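Long-range contacts in DNA polymerase (Bacillus phage phi29, PDB 2PYL), which replicates the viral genome by protein-primed, strand-displacing DNA synthesis of high processivity and fidelity, and proofreads with a 3'-5' exonuclease activity: residues Ala56-His61 / Thr117-Ser122; Leu126-Lys131 / Lys379-Leu384; Asp193-Phe198 / Asn387-Lys392. The protein carries 2 engineered substitutions. One frame throughout, in Å; residues are numbered along the deposited sequence.

Overall arrangement
The three contacts lead from the exonuclease region to the polymerization region. Interaction 1 pairs two neighbouring parallel strands, 57-60 and 114-121, of the mixed exonuclease sheet. It is complete before interaction 2 opens, with centres about 18 Å apart, and the two touch where His61 NE2 meets Phe128 O. Interactions 2 and 3, with centres about 15 Å apart, share helix 376-393: its first half meets the 126-131 loop and its second half meets helix 190-202 of the linking region 192-229. Their segments alternate along the chain, and this one nucleotide-binding helix is met by two earlier parts of the protein. Interactions 1 and 3, their centres about 22 Å apart, do not touch.

Interaction 1: Ala56-His61 / Thr117-Ser122; sequences ADLYFH and TVIYDS. With EDO (1,2-ethanediol), chain K.
Leu58, Phe60 and Ile119 form the tightly packed side of this strand pair. The CG2 branch of Ile119 lies 3.6 Å from Phe60 CD1, while its CG1 branch meets Leu58 CD2. The split follows from the first torsion, which sets CG1 anti to the carbonyl carbon (chi1 -51°) and turns CG2 to Phe60. Leu58 CD2 also rests on the methyl CG2 of Thr117, and helix 63-76 covers Phe60 and Ile119. The strands are central, parallel neighbours in the mixed sheet of the exonuclease domain, joined by a ladder of backbone bonds from Val118 N to Ala56 O through to Ser122 N to Phe60 O. Just past it, His61 ND1 and Ser122 OG share a hydrogen bond of 2.9 Å at the imidazole edge; His61 NE2 holds Phe128 O. Both residues are functional sites, His61 for terminal-protein interaction and Ser122 for binding single-stranded DNA. The other face, with Asp57, Tyr59 and Tyr120, is partly exposed and holds solvent. The tyrosine ring centroids are 5.6 Å apart, planes at 38°. An ethanediol sits over the Tyr120 ring and hydrogen-bonds Tyr59 OH through O2 at 2.7 Å. One water joins Tyr120 OH to Asp57 OD1, which also pairs with Arg6.

Interaction 2: Leu126-Lys131 / Lys379-Leu384; sequences LPFPVK and KQLAKL. With TTP (thymidine-5'-triphosphate), chain F.
Phe128 N donates a 2.7 Å hydrogen bond to Leu126 O, closing an inverse gamma turn centred on Pro127 and presenting all three residues to helix 376-393. No hydrogen bond joins the two segments, and the contact is apolar. The Phe128 ring comes edge-on. Its CE1 corner lies 3.8 Å from Leu381 CG, close to the ring plane, and its CE2 corner is equally near Gln380 CB. Gln380 offers only the base of its side chain, because a bend at chi2 (-54°) leads the rest away. Leu381 fills the angle between ring and turn: its CD1 branch meets Leu126 CD2 at 4.2 Å, and its CD2 branch meets Pro127 CD. One helical turn on, Leu384 CD2 approaches Pro127 CG at 4.3 Å. The helix belongs to the fingers of this family B polymerase, so the turn joins the exonuclease region to the nucleotide-binding part. Leu384 also packs on an adenine base of the bound DNA and is probably involved in positioning the templating nucleotide. Lys383 takes no part in the apolar contact. Its fully extended chain runs beside the triphosphate of the incoming thymidine nucleotide, with CE 3.3 Å from O3A, and its NZ donates to O2G at 2.9 Å. Lys371 NZ and Tyr254 N also hydrogen-bond this nucleotide, and Lys379 NZ holds the backbone O of Lys371 and Ser374.

Interaction 3: Asp193-Phe198 / Asn387-Lys392; sequences DSLKGF and NSLYGK. With TTP (thymidine-5'-triphosphate), chain F; nucleotides of chain B.
Leu389 carries the apolar part of the contact between the helices of 193-198 and 387-392, reaching across to Leu195 and Phe198. Its CD1 methyl lies 3.8 Å from Phe198 CB and 4.1 Å from Leu195 CD1, and the leucine crosses both side chains at about a right angle. CG of Leu389 stands opposite the backbone N (chi1 -169°), which brings the branched end closer to the other helix than its base. Further along, Leu195 CB meets the aliphatic CG of Lys392. Phe363 of helix 361-372 packs against Leu389, Phe198 and Ser194.

The backbones come nearest at Ser194 and Leu389, where the helices cross at 86° with small Ser388 alongside. Ser194 OG nestles 3.5 Å from Leu389 CB and hydrogen-bonds Met385 O; Ser388 OG faces Ser194 CB and is bound to Leu384 O. Both buried hydroxyls are thus satisfied by backbone carbonyls of helix 376-393.

That helix carries the Kx3NSxYG motif of family B polymerases, from Lys383 to Gly391, and its other side serves the substrates. Gly391, lacking a side chain, lets its CA come within 3.2 Å of N3 of DA3 of chain B. The Tyr390 ring turns its edge to O2 of both the incoming nucleotide and DT4 of chain B. Asn387 OD1 abuts the nucleotide sugar, while ND2 gives a weak bond to O1B at 3.5 Å.

Among the charged groups, Lys392, bent at chi2 (-67°), bonds OP2 of DA3 of chain B through NZ at 2.9 Å, and Lys196 NZ bridges to Asp193 OD1, whose OD2 pairs with Lys125.

Interaction 1: Ala56-His61 / Thr117-Ser122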
loop_
_atom_site.group_PDB
_atom_site.type_symbol
_atom_site.label_atom_id
_atom_site.label_comp_id
_atom_site.label_asym_id
_atom_site.label_seq_id
_atom_site.Cartn_x
_atom_site.Cartn_y
_atom_site.Cartn_z
ATOM N N ALA C 56 22.998 -7.961 -17.233
ATOM C CA ALA C 56 23.039 -7.020 -16.133
ATOM C C ALA C 56 21.685 -6.945 -15.461
ATOM O O ALA C 56 20.732 -7.611 -15.871
ATOM C CB ALA C 56 23.459 -5.633 -16.649
ATOM N N ASP C 57 21.628 -6.129 -14.414
ATOM C CA ASP C 57 20.378 -5.800 -13.732
ATOM C C ASP C 57 19.930 -4.422 -14.178
ATOM O O ASP C 57 20.675 -3.454 -14.068
ATOM C CB ASP C 57 20.563 -5.838 -12.206
ATOM C CG ASP C 57 20.838 -7.252 -11.676
ATOM O OD1 ASP C 57 20.673 -8.226 -12.439
ATOM O OD2 ASP C 57 21.226 -7.383 -10.490
ATOM N N LEU C 58 18.708 -4.354 -14.694
ATOM C CA LEU C 58 18.114 -3.133 -15.206
ATOM C C LEU C 58 16.969 -2.664 -14.298
ATOM O O LEU C 58 16.241 -3.483 -13.719
ATOM C CB LEU C 58 17.564 -3.394 -16.603
ATOM C CG LEU C 58 18.534 -3.318 -17.787
ATOM C CD1 LEU C 58 19.893 -3.924 -17.494
ATOM C CD2 LEU C 58 17.902 -3.943 -19.007
ATOM N N TYR C 59 16.810 -1.342 -14.203
ATOM C CA TYR C 59 15.722 -0.712 -13.444
ATOM C C TYR C 59 14.995 0.320 -14.300
ATOM O O TYR C 59 15.625 1.204 -14.899
ATOM C CB TYR C 59 16.251 -0.018 -12.185
ATOM C CG TYR C 59 16.859 -0.945 -11.151
ATOM C CD1 TYR C 59 18.176 -1.375 -11.265
ATOM C CD2 TYR C 59 16.116 -1.387 -10.058
ATOM C CE1 TYR C 59 18.749 -2.241 -10.315
ATOM C CE2 TYR C 59 16.675 -2.236 -9.095
ATOM C CZ TYR C 59 17.988 -2.657 -9.233
ATOM O OH TYR C 59 18.542 -3.501 -8.296
ATOM N N PHE C 60 13.675 0.186 -14.371
ATOM C CA PHE C 60 12.804 1.219 -14.921
ATOM C C PHE C 60 11.943 1.752 -13.807
ATOM O O PHE C 60 11.491 0.992 -12.936
ATOM C CB PHE C 60 11.870 0.666 -16.004
ATOM C CG PHE C 60 12.539 0.386 -17.321
ATOM C CD1 PHE C 60 13.328 -0.738 -17.489
ATOM C CD2 PHE C 60 12.330 1.223 -18.410
ATOM C CE1 PHE C 60 13.916 -1.015 -18.722
ATOM C CE2 PHE C 60 12.923 0.964 -19.629
ATOM C CZ PHE C 60 13.716 -0.149 -19.790
ATOM N N HIS C 61 11.670 3.047 -13.859
ATOM C CA HIS C 61 10.788 3.653 -12.885
ATOM C C HIS C 61 9.345 3.500 -13.348
ATOM O O HIS C 61 8.896 4.187 -14.273
ATOM C CB HIS C 61 11.136 5.108 -12.645
ATOM C CG HIS C 61 10.702 5.602 -11.309
ATOM N ND1 HIS C 61 11.163 5.047 -10.136
ATOM C CD2 HIS C 61 9.852 6.597 -10.955
ATOM C CE1 HIS C 61 10.621 5.685 -9.116
ATOM N NE2 HIS C 61 9.810 6.619 -9.586
ATOM N N THR C 117 19.415 -11.341 -18.659
ATOM C CA THR C 117 19.293 -9.978 -18.182
ATOM C C THR C 117 18.021 -9.893 -17.369
ATOM O O THR C 117 16.984 -10.413 -17.774
ATOM C CB THR C 117 19.280 -8.931 -19.335
ATOM O OG1 THR C 117 20.561 -8.912 -19.981
ATOM C CG2 THR C 117 18.992 -7.537 -18.798
ATOM N N VAL C 118 18.113 -9.254 -16.207
ATOM C CA VAL C 118 16.973 -9.113 -15.297
ATOM C C VAL C 118 16.581 -7.639 -15.187
ATOM O O VAL C 118 17.433 -6.759 -15.087
ATOM C CB VAL C 118 17.268 -9.719 -13.897
ATOM C CG1 VAL C 118 15.993 -9.816 -13.071
ATOM C CG2 VAL C 118 17.894 -11.100 -14.041
ATOM N N ILE C 119 15.275 -7.388 -15.241
ATOM C CA ILE C 119 14.721 -6.041 -15.216
ATOM C C ILE C 119 13.799 -5.896 -14.006
ATOM O O ILE C 119 12.862 -6.684 -13.830
ATOM C CB ILE C 119 13.963 -5.705 -16.531
ATOM C CG1 ILE C 119 14.847 -6.028 -17.751
ATOM C CG2 ILE C 119 13.539 -4.234 -16.534
ATOM C CD1 ILE C 119 14.185 -5.816 -19.100
ATOM N N TYR C 120 14.080 -4.883 -13.180
ATOM C CA TYR C 120 13.327 -4.603 -11.943
ATOM C C TYR C 120 12.611 -3.253 -11.979
ATOM O O TYR C 120 12.800 -2.451 -12.900
ATOM C CB TYR C 120 14.258 -4.626 -10.734
ATOM C CG TYR C 120 14.973 -5.932 -10.500
ATOM C CD1 TYR C 120 16.326 -6.052 -10.760
ATOM C CD2 TYR C 120 14.291 -7.055 -10.012
ATOM C CE1 TYR C 120 17.003 -7.248 -10.550
ATOM C CE2 TYR C 120 14.955 -8.260 -9.779
ATOM C CZ TYR C 120 16.323 -8.345 -10.062
ATOM O OH TYR C 120 17.022 -9.516 -9.842
ATOM N N ASP C 121 11.769 -3.032 -10.972
ATOM C CA ASP C 121 10.992 -1.811 -10.808
ATOM C C ASP C 121 11.626 -0.967 -9.695
ATOM O O ASP C 121 11.708 -1.398 -8.540
ATOM C CB ASP C 121 9.545 -2.158 -10.454
ATOM C CG ASP C 121 8.587 -0.965 -10.577
ATOM O OD1 ASP C 121 9.021 0.168 -10.923
ATOM O OD2 ASP C 121 7.369 -1.166 -10.336
ATOM N N SER C 122 12.087 0.234 -10.037
ATOM C CA SER C 122 12.658 1.114 -9.027
ATOM C C SER C 122 11.545 1.806 -8.239
ATOM O O SER C 122 11.795 2.310 -7.159
ATOM C CB SER C 122 13.627 2.118 -9.644
ATOM O OG SER C 122 12.973 2.893 -10.625
HETATM C C1 EDO K . 17.560 -7.167 -6.526
HETATM O O1 EDO K . 17.086 -7.670 -5.270
HETATM C C2 EDO K . 16.810 -5.887 -6.866
HETATM O O2 EDO K . 17.376 -4.748 -6.194
HETATM O O HOH W 1 19.545 -9.952 -10.715
#

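Interaction 2: Leu126-Lys131 / Lys379-Leu384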
loop_
_atom_site.group_PDB
_atom_site.type_symbol
_atom_site.label_atom_id
_atom_site.label_comp_id
_atom_site.label_asym_id
_atom_site.label_seq_id
_atom_site.Cartn_x
_atom_site.Cartn_y
_atom_site.Cartn_z
ATOM N N LEU C 126 11.419 3.154 -4.478
ATOM C CA LEU C 126 11.211 4.600 -4.354
ATOM C C LEU C 126 9.853 4.992 -4.947
ATOM O O LEU C 126 9.794 5.499 -6.059
ATOM C CB LEU C 126 12.322 5.346 -5.094
ATOM C CG LEU C 126 13.766 5.174 -4.591
ATOM C CD1 LEU C 126 14.752 5.480 -5.706
ATOM C CD2 LEU C 126 14.004 6.050 -3.355
ATOM N N PRO C 127 8.754 4.732 -4.219
ATOM C CA PRO C 127 7.404 4.922 -4.755
ATOM C C PRO C 127 6.968 6.389 -4.836
ATOM O O PRO C 127 5.977 6.775 -4.229
ATOM C CB PRO C 127 6.522 4.142 -3.760
ATOM C CG PRO C 127 7.272 4.173 -2.493
ATOM C CD PRO C 127 8.729 4.192 -2.845
ATOM N N PHE C 128 7.713 7.173 -5.614
ATOM C CA PHE C 128 7.454 8.604 -5.796
ATOM C C PHE C 128 7.698 8.992 -7.263
ATOM O O PHE C 128 8.470 8.316 -7.968
ATOM C CB PHE C 128 8.375 9.460 -4.894
ATOM C CG PHE C 128 8.552 8.921 -3.497
ATOM C CD1 PHE C 128 9.708 8.233 -3.143
ATOM C CD2 PHE C 128 7.563 9.100 -2.540
ATOM C CE1 PHE C 128 9.868 7.722 -1.864
ATOM C CE2 PHE C 128 7.714 8.588 -1.253
ATOM C CZ PHE C 128 8.866 7.899 -0.917
ATOM N N PRO C 129 7.072 10.096 -7.718
ATOM C CA PRO C 129 7.463 10.710 -8.987
ATOM C C PRO C 129 8.956 11.066 -9.018
ATOM O O PRO C 129 9.532 11.420 -7.974
ATOM C CB PRO C 129 6.620 11.992 -9.028
ATOM C CG PRO C 129 5.488 11.734 -8.177
ATOM C CD PRO C 129 5.985 10.851 -7.077
ATOM N N VAL C 130 9.557 10.993 -10.205
ATOM C CA VAL C 130 10.981 11.311 -10.409
ATOM C C VAL C 130 11.396 12.699 -9.852
ATOM O O VAL C 130 12.482 12.859 -9.278
ATOM C CB VAL C 130 11.350 11.245 -11.933
ATOM C CG1 VAL C 130 12.721 11.847 -12.197
ATOM C CG2 VAL C 130 11.304 9.820 -12.438
ATOM N N LYS C 131 10.539 13.697 -10.037
ATOM C CA LYS C 131 10.847 15.050 -9.587
ATOM C C LYS C 131 10.833 15.175 -8.065
ATOM O O LYS C 131 11.610 15.943 -7.497
ATOM C CB LYS C 131 9.893 16.057 -10.222
ATOM C CG LYS C 131 10.098 16.172 -11.723
ATOM C CD LYS C 131 9.995 17.608 -12.220
ATOM C CE LYS C 131 10.616 17.733 -13.608
ATOM N NZ LYS C 131 11.169 19.066 -13.834
ATOM N N LYS C 379 11.154 10.906 4.694
ATOM C CA LYS C 379 10.219 10.667 5.789
ATOM C C LYS C 379 9.201 9.572 5.434
ATOM O O LYS C 379 8.915 8.694 6.251
ATOM C CB LYS C 379 9.484 11.966 6.124
ATOM C CG LYS C 379 8.554 11.900 7.312
ATOM C CD LYS C 379 7.652 13.122 7.335
ATOM C CE LYS C 379 7.367 13.594 8.751
ATOM N NZ LYS C 379 8.558 14.235 9.406
ATOM N N GLN C 380 8.645 9.641 4.229
ATOM C CA GLN C 380 7.664 8.648 3.789
ATOM C C GLN C 380 8.274 7.238 3.690
ATOM O O GLN C 380 7.581 6.232 3.903
ATOM C CB GLN C 380 7.040 9.050 2.458
ATOM C CG GLN C 380 6.309 10.393 2.477
ATOM C CD GLN C 380 5.258 10.472 3.564
ATOM O OE1 GLN C 380 5.338 11.316 4.453
ATOM N NE2 GLN C 380 4.271 9.569 3.516
ATOM N N LEU C 381 9.569 7.172 3.402
ATOM C CA LEU C 381 10.289 5.903 3.335
ATOM C C LEU C 381 10.470 5.285 4.715
ATOM O O LEU C 381 10.381 4.073 4.851
ATOM C CB LEU C 381 11.661 6.091 2.672
ATOM C CG LEU C 381 11.705 6.233 1.149
ATOM C CD1 LEU C 381 13.111 6.636 0.698
ATOM C CD2 LEU C 381 11.266 4.930 0.463
ATOM N N ALA C 382 10.754 6.110 5.721
ATOM C CA ALA C 382 10.858 5.649 7.111
ATOM C C ALA C 382 9.485 5.183 7.619
ATOM O O ALA C 382 9.352 4.145 8.256
ATOM C CB ALA C 382 11.413 6.750 8.004
ATOM N N LYS C 383 8.467 5.956 7.298
ATOM C CA LYS C 383 7.095 5.572 7.536
ATOM C C LYS C 383 6.804 4.174 6.906
ATOM O O LYS C 383 6.184 3.316 7.543
ATOM C CB LYS C 383 6.196 6.695 6.984
ATOM C CG LYS C 383 4.712 6.459 7.004
ATOM C CD LYS C 383 3.965 7.622 6.339
ATOM C CE LYS C 383 2.545 7.208 5.905
ATOM N NZ LYS C 383 1.736 8.297 5.229
ATOM N N LEU C 384 7.282 3.946 5.679
ATOM C CA LEU C 384 7.047 2.686 4.956
ATOM C C LEU C 384 7.792 1.503 5.580
ATOM O O LEU C 384 7.283 0.387 5.615
ATOM C CB LEU C 384 7.389 2.822 3.456
ATOM C CG LEU C 384 7.114 1.622 2.528
ATOM C CD1 LEU C 384 5.615 1.228 2.439
ATOM C CD2 LEU C 384 7.676 1.911 1.109
HETATM P PA TTP F . -1.363 6.711 8.159
HETATM O O1A TTP F . -2.116 7.655 9.067
HETATM O O2A TTP F . -1.818 6.859 6.734
HETATM O O3A TTP F . 0.211 6.954 8.201
HETATM P PB TTP F . 1.091 7.066 9.537
HETATM O O1B TTP F . 1.945 5.845 9.704
HETATM O O2B TTP F . 0.292 7.477 10.770
HETATM O O3B TTP F . 2.055 8.282 9.105
HETATM P PG TTP F . 1.528 9.797 8.886
HETATM O O1G TTP F . 0.307 10.056 9.722
HETATM O O2G TTP F . 1.183 10.041 7.444
HETATM O O3G TTP F . 2.691 10.654 9.311
HETATM O "O5'" TTP F . -1.505 5.203 8.648
HETATM C "C5'" TTP F . -2.470 4.721 9.553
HETATM C "C4'" TTP F . -2.263 3.212 9.664
HETATM O "O4'" TTP F . -2.657 2.538 8.457
HETATM C "C3'" TTP F . -0.818 2.827 9.891
HETATM O "O3'" TTP F . -0.457 2.848 11.265
HETATM C "C2'" TTP F . -0.752 1.447 9.296
HETATM C "C1'" TTP F . -1.764 1.469 8.165
HETATM N N1 TTP F . -1.028 1.710 6.924
HETATM C C2 TTP F . -0.335 0.649 6.321
HETATM O O2 TTP F . -0.393 -0.484 6.830
HETATM N N3 TTP F . 0.359 0.851 5.189
HETATM C C4 TTP F . 0.435 2.056 4.617
HETATM O O4 TTP F . 1.102 2.226 3.581
HETATM C C5 TTP F . -0.265 3.196 5.242
HETATM C C5M TTP F . -0.222 4.583 4.647
HETATM C C6 TTP F . -0.970 2.952 6.397
#

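Interaction 3: Asp193-Phe198 / Asn387-Lys392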
loop_
_atom_site.group_PDB
_atom_site.type_symbol
_atom_site.label_atom_id
_atom_site.label_comp_id
_atom_site.label_asym_id
_atom_site.label_seq_id
_atom_site.Cartn_x
_atom_site.Cartn_y
_atom_site.Cartn_z
ATOM N N ASP C 193 13.485 -4.893 2.454
ATOM C CA ASP C 193 14.518 -4.289 3.298
ATOM C C ASP C 193 14.095 -4.149 4.764
ATOM O O ASP C 193 14.939 -4.199 5.671
ATOM C CB ASP C 193 14.881 -2.909 2.767
ATOM C CG ASP C 193 15.730 -2.959 1.517
ATOM O OD1 ASP C 193 16.650 -3.817 1.414
ATOM O OD2 ASP C 193 15.501 -2.094 0.649
ATOM N N SER C 194 12.798 -3.934 4.977
ATOM C CA SER C 194 12.223 -3.754 6.309
ATOM C C SER C 194 12.271 -5.054 7.102
ATOM O O SER C 194 12.748 -5.072 8.230
ATOM C CB SER C 194 10.783 -3.239 6.198
ATOM O OG SER C 194 10.182 -3.101 7.466
ATOM N N LEU C 195 11.794 -6.142 6.500
ATOM C CA LEU C 195 11.878 -7.464 7.119
ATOM C C LEU C 195 13.331 -7.904 7.316
ATOM O O LEU C 195 13.670 -8.438 8.356
ATOM C CB LEU C 195 11.098 -8.510 6.298
ATOM C CG LEU C 195 11.023 -9.902 6.935
ATOM C CD1 LEU C 195 10.377 -9.852 8.369
ATOM C CD2 LEU C 195 10.280 -10.862 6.027
ATOM N N LYS C 196 14.193 -7.661 6.335
ATOM C CA LYS C 196 15.625 -7.992 6.479
ATOM C C LYS C 196 16.281 -7.169 7.590
ATOM O O LYS C 196 17.108 -7.677 8.329
ATOM C CB LYS C 196 16.387 -7.778 5.164
ATOM C CG LYS C 196 17.893 -8.017 5.282
ATOM C CD LYS C 196 18.692 -7.421 4.123
ATOM C CE LYS C 196 18.921 -5.889 4.253
ATOM N NZ LYS C 196 17.890 -5.036 3.557
ATOM N N GLY C 197 15.923 -5.892 7.678
ATOM C CA GLY C 197 16.436 -5.009 8.727
ATOM C C GLY C 197 15.972 -5.421 10.113
ATOM O O GLY C 197 16.715 -5.300 11.082
ATOM N N PHE C 198 14.749 -5.922 10.207
ATOM C CA PHE C 198 14.231 -6.431 11.471
ATOM C C PHE C 198 14.960 -7.712 11.892
ATOM O O PHE C 198 15.317 -7.866 13.055
ATOM C CB PHE C 198 12.720 -6.676 11.403
ATOM C CG PHE C 198 12.165 -7.295 12.656
ATOM C CD1 PHE C 198 12.274 -6.638 13.871
ATOM C CD2 PHE C 198 11.581 -8.554 12.634
ATOM C CE1 PHE C 198 11.781 -7.203 15.029
ATOM C CE2 PHE C 198 11.099 -9.123 13.795
ATOM C CZ PHE C 198 11.204 -8.446 14.995
ATOM N N ASN C 387 5.499 0.522 8.479
ATOM C CA ASN C 387 4.229 -0.067 8.067
ATOM C C ASN C 387 4.354 -1.379 7.263
ATOM O O ASN C 387 3.476 -2.217 7.349
ATOM C CB ASN C 387 3.392 0.929 7.260
ATOM C CG ASN C 387 2.838 2.063 8.104
ATOM O OD1 ASN C 387 2.479 1.879 9.275
ATOM N ND2 ASN C 387 2.733 3.249 7.498
ATOM N N SER C 388 5.424 -1.531 6.482
ATOM C CA SER C 388 5.638 -2.734 5.668
ATOM C C SER C 388 6.127 -3.891 6.525
ATOM O O SER C 388 5.972 -5.049 6.153
ATOM C CB SER C 388 6.570 -2.485 4.466
ATOM O OG SER C 388 7.847 -2.020 4.835
ATOM N N LEU C 389 6.692 -3.581 7.686
ATOM C CA LEU C 389 7.054 -4.622 8.636
ATOM C C LEU C 389 5.809 -5.368 9.121
ATOM O O LEU C 389 5.819 -6.579 9.136
ATOM C CB LEU C 389 7.861 -4.084 9.825
ATOM C CG LEU C 389 8.446 -5.247 10.644
ATOM C CD1 LEU C 389 9.380 -6.103 9.771
ATOM C CD2 LEU C 389 9.134 -4.779 11.924
ATOM N N TYR C 390 4.759 -4.638 9.512
ATOM C CA TYR C 390 3.476 -5.239 9.892
ATOM C C TYR C 390 2.906 -6.072 8.725
ATOM O O TYR C 390 2.437 -7.198 8.918
ATOM C CB TYR C 390 2.458 -4.157 10.349
ATOM C CG TYR C 390 1.042 -4.411 9.862
ATOM C CD1 TYR C 390 0.261 -5.435 10.405
ATOM C CD2 TYR C 390 0.507 -3.674 8.815
ATOM C CE1 TYR C 390 -1.013 -5.699 9.920
ATOM C CE2 TYR C 390 -0.750 -3.920 8.344
ATOM C CZ TYR C 390 -1.511 -4.942 8.885
ATOM O OH TYR C 390 -2.794 -5.181 8.393
ATOM N N GLY C 391 2.912 -5.488 7.530
ATOM C CA GLY C 391 2.413 -6.148 6.341
ATOM C C GLY C 391 3.196 -7.394 6.038
ATOM O O GLY C 391 2.598 -8.430 5.735
ATOM N N LYS C 392 4.527 -7.315 6.137
ATOM C CA LYS C 392 5.369 -8.489 5.878
ATOM C C LYS C 392 4.983 -9.706 6.762
ATOM O O LYS C 392 4.959 -10.844 6.288
ATOM C CB LYS C 392 6.867 -8.152 6.007
ATOM C CG LYS C 392 7.510 -7.572 4.739
ATOM C CD LYS C 392 7.573 -8.578 3.624
ATOM C CE LYS C 392 8.295 -8.050 2.397
ATOM N NZ LYS C 392 8.651 -9.162 1.431
HETATM P PA TTP F . -1.363 6.711 8.159
HETATM O O1A TTP F . -2.116 7.655 9.067
HETATM O O2A TTP F . -1.818 6.859 6.734
HETATM O O3A TTP F . 0.211 6.954 8.201
HETATM P PB TTP F . 1.091 7.066 9.537
HETATM O O1B TTP F . 1.945 5.845 9.704
HETATM O O2B TTP F . 0.292 7.477 10.770
HETATM O O3B TTP F . 2.055 8.282 9.105
HETATM P PG TTP F . 1.528 9.797 8.886
HETATM O O1G TTP F . 0.307 10.056 9.722
HETATM O O2G TTP F . 1.183 10.041 7.444
HETATM O O3G TTP F . 2.691 10.654 9.311
HETATM O "O5'" TTP F . -1.505 5.203 8.648
HETATM C "C5'" TTP F . -2.470 4.721 9.553
HETATM C "C4'" TTP F . -2.263 3.212 9.664
HETATM O "O4'" TTP F . -2.657 2.538 8.457
HETATM C "C3'" TTP F . -0.818 2.827 9.891
HETATM O "O3'" TTP F . -0.457 2.848 11.265
HETATM C "C2'" TTP F . -0.752 1.447 9.296
HETATM C "C1'" TTP F . -1.764 1.469 8.165
HETATM N N1 TTP F . -1.028 1.710 6.924
HETATM C C2 TTP F . -0.335 0.649 6.321
HETATM O O2 TTP F . -0.393 -0.484 6.830
HETATM N N3 TTP F . 0.359 0.851 5.189
HETATM C C4 TTP F . 0.435 2.056 4.617
HETATM O O4 TTP F . 1.102 2.226 3.581
HETATM C C5 TTP F . -0.265 3.196 5.242
HETATM C C5M TTP F . -0.222 4.583 4.647
HETATM C C6 TTP F . -0.970 2.952 6.397
ATOM P P DA B 3 6.867 -6.854 -1.378
ATOM O OP1 DA B 3 6.642 -5.450 -1.761
ATOM O OP2 DA B 3 8.057 -7.269 -0.627
ATOM O "O5'" DA B 3 5.451 -7.145 -0.666
ATOM C "C5'" DA B 3 5.191 -8.152 0.242
ATOM C "C4'" DA B 3 4.428 -7.635 1.451
ATOM O "O4'" DA B 3 4.963 -6.359 1.853
ATOM C "C3'" DA B 3 2.922 -7.374 1.361
ATOM O "O3'" DA B 3 2.152 -8.598 1.344
ATOM C "C2'" DA B 3 2.769 -6.606 2.662
ATOM C "C1'" DA B 3 4.061 -5.790 2.774
ATOM N N9 DA B 3 3.863 -4.398 2.426
ATOM C C8 DA B 3 4.372 -3.729 1.345
ATOM N N7 DA B 3 4.016 -2.473 1.286
ATOM C C5 DA B 3 3.212 -2.307 2.405
ATOM C C6 DA B 3 2.520 -1.190 2.935
ATOM N N6 DA B 3 2.517 0.000 2.354
ATOM N N1 DA B 3 1.815 -1.360 4.074
ATOM C C2 DA B 3 1.823 -2.565 4.655
ATOM N N3 DA B 3 2.429 -3.682 4.267
ATOM C C4 DA B 3 3.104 -3.492 3.119
ATOM P P DT B 4 0.613 -8.653 0.953
ATOM O OP1 DT B 4 0.224 -10.069 0.925
ATOM O OP2 DT B 4 0.330 -7.766 -0.193
ATOM O "O5'" DT B 4 -0.108 -7.906 2.150
ATOM C "C5'" DT B 4 -0.152 -8.418 3.464
ATOM C "C4'" DT B 4 -1.088 -7.554 4.276
ATOM O "O4'" DT B 4 -0.479 -6.278 4.586
ATOM C "C3'" DT B 4 -2.398 -7.212 3.576
ATOM O "O3'" DT B 4 -3.277 -8.344 3.638
ATOM C "C2'" DT B 4 -2.849 -6.006 4.393
ATOM C "C1'" DT B 4 -1.531 -5.324 4.692
ATOM N N1 DT B 4 -1.303 -4.197 3.751
ATOM C C2 DT B 4 -1.826 -2.981 4.101
ATOM O O2 DT B 4 -2.454 -2.778 5.134
ATOM N N3 DT B 4 -1.573 -1.995 3.180
ATOM C C4 DT B 4 -0.870 -2.086 2.001
ATOM O O4 DT B 4 -0.717 -1.119 1.275
ATOM C C5 DT B 4 -0.366 -3.405 1.683
ATOM C C7 DT B 4 0.394 -3.625 0.408
ATOM C C6 DT B 4 -0.597 -4.376 2.566
#